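Local atomic coordinates of SH3 domain-containing protein (Dictyostelium discoideum, PDB entry 4NQI), a protein that drives membrane remodelling to control osmoregulation, phagocytosis and cytokinesis, probably by binding phosphatidylinositol lipids through this N-terminal inverse BAR (I-BAR) domain. Residues Lys116-Phe121 against Val181-Arg186. Residues are numbered along the deposited sequence; the frame is centred on the assembly and turned at random.
Sequences KAIATF and VLMERR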
# COMPACT_ATOMS: atom_id res chain seq x y z
N LYS B 116 -18.82 -15.92 25.05
CA LYS B 116 -19.00 -16.60 26.33
C LYS B 116 -19.54 -15.64 27.39
O LYS B 116 -20.33 -16.02 28.26
CB LYS B 116 -17.69 -17.22 26.80
N ALA B 117 -19.11 -14.38 27.32
CA ALA B 117 -19.55 -13.36 28.26
C ALA B 117 -21.04 -13.05 28.15
O ALA B 117 -21.72 -12.84 29.16
CB ALA B 117 -18.73 -12.09 28.08
N ILE B 118 -21.56 -13.02 26.92
CA ILE B 118 -22.98 -12.76 26.68
C ILE B 118 -23.85 -13.95 27.10
O ILE B 118 -25.00 -13.78 27.50
CB ILE B 118 -23.26 -12.37 25.21
CG1 ILE B 118 -24.72 -11.95 25.01
CG2 ILE B 118 -22.92 -13.51 24.26
CD1 ILE B 118 -25.13 -10.77 25.87
N ALA B 119 -23.29 -15.15 27.02
CA ALA B 119 -23.97 -16.35 27.51
C ALA B 119 -24.24 -16.19 29.00
O ALA B 119 -25.36 -16.42 29.47
CB ALA B 119 -23.13 -17.58 27.24
N THR B 120 -23.21 -15.80 29.74
CA THR B 120 -23.29 -15.62 31.18
C THR B 120 -24.30 -14.54 31.57
O THR B 120 -25.12 -14.75 32.47
CB THR B 120 -21.92 -15.27 31.79
OG1 THR B 120 -20.95 -16.25 31.40
CG2 THR B 120 -22.00 -15.20 33.31
N PHE B 121 -24.23 -13.40 30.91
CA PHE B 121 -25.14 -12.28 31.18
C PHE B 121 -26.59 -12.69 30.96
O PHE B 121 -27.48 -12.29 31.71
CB PHE B 121 -24.79 -11.07 30.31
CG PHE B 121 -25.74 -9.91 30.49
CD1 PHE B 121 -25.52 -8.96 31.48
CD2 PHE B 121 -26.84 -9.76 29.66
CE1 PHE B 121 -26.39 -7.90 31.64
CE2 PHE B 121 -27.71 -8.70 29.82
CZ PHE B 121 -27.48 -7.77 30.81
N VAL B 181 -26.03 -2.74 26.84
CA VAL B 181 -25.72 -1.71 25.85
C VAL B 181 -24.25 -1.31 25.95
O VAL B 181 -23.58 -1.08 24.94
CB VAL B 181 -26.63 -0.46 26.01
CG1 VAL B 181 -26.15 0.68 25.11
CG2 VAL B 181 -28.06 -0.81 25.67
N LEU B 182 -23.74 -1.26 27.18
CA LEU B 182 -22.34 -0.93 27.42
C LEU B 182 -21.41 -2.10 27.07
O LEU B 182 -20.25 -1.90 26.74
CB LEU B 182 -22.12 -0.47 28.86
CG LEU B 182 -22.79 0.85 29.24
CD1 LEU B 182 -22.28 1.38 30.58
CD2 LEU B 182 -22.58 1.89 28.14
N MSE B 183 -21.93 -3.32 27.16
CA MSE B 183 -21.18 -4.49 26.71
C MSE B 183 -20.94 -4.43 25.20
O MSE B 183 -19.90 -4.87 24.71
CB MSE B 183 -21.92 -5.79 27.07
CG MSE B 183 -21.66 -6.30 28.48
SE MSE B 183 -22.66 -7.93 28.87
CE MSE B 183 -22.21 -8.93 27.26
N GLU B 184 -21.91 -3.89 24.48
CA GLU B 184 -21.84 -3.80 23.02
C GLU B 184 -20.90 -2.68 22.59
O GLU B 184 -20.13 -2.84 21.64
CB GLU B 184 -23.23 -3.57 22.44
CG GLU B 184 -23.32 -3.75 20.93
CD GLU B 184 -24.74 -3.64 20.41
OE1 GLU B 184 -25.34 -2.54 20.53
OE2 GLU B 184 -25.27 -4.64 19.89
N ARG B 185 -20.96 -1.54 23.28
CA ARG B 185 -20.09 -0.41 22.97
C ARG B 185 -18.63 -0.74 23.28
O ARG B 185 -17.72 -0.28 22.58
CB ARG B 185 -20.51 0.85 23.75
CG ARG B 185 -21.91 1.36 23.41
CD ARG B 185 -22.19 2.70 24.10
NE ARG B 185 -21.28 3.75 23.65
CZ ARG B 185 -21.48 4.50 22.57
NH1 ARG B 185 -22.55 4.32 21.82
NH2 ARG B 185 -20.59 5.44 22.24
N ARG B 186 -18.41 -1.52 24.33
CA ARG B 186 -17.05 -1.92 24.70
C ARG B 186 -16.48 -2.95 23.72
O ARG B 186 -15.27 -2.99 23.50
CB ARG B 186 -17.02 -2.46 26.14
CG ARG B 186 -17.19 -1.38 27.20
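M183, a methionine modelled as selenomethionine, reaches from helix 152-224 to F121, I118 and A117 on helix 72-140, two long antiparallel helices of the I-BAR coiled-coil bundle. The local axes run at 177° to each other but stay 11.9 Å apart, a wide spacing that the long, flexible, unbranched side chain of methionine suits well. M183 leaves its backbone with CG anti to the carbonyl carbon (chi1 -85°) and stays extended through chi2; the bend at chi3 (49°) then turns CE toward I118 while SE meets the phenyl ring. This is a Met-aromatic contact: SE lies 4.4 Å from the centroid of the F121 ring, in an oblique approach, and 4.0 Å from F121 CG. F121 directs its CB toward the opposing helix, and its side chain also packs on K176, D179 and V180, so it lies along about two turns of helix 152-224.

The tighter side is at I118, a buried beta-branched residue whose side chain also packs on L27 and K28 of helix 15-64, the third helix of the bundle. On the looser, solvent side stands A117, whose small side chain suits a place beside the methionine: A117 CB stays 4.8 Å from M183 CE, and A117 C comes to 4.4 Å from the same methyl. No hydrogen bond crosses between the two segments. E184 instead bonds to N26, and R185, on the dimer face, forms a salt bridge with D73 of the second subunit. The shortest approach between the two segments is apolar, methyl against methyl, with I118 CD1 3.7 Å from M183 CE.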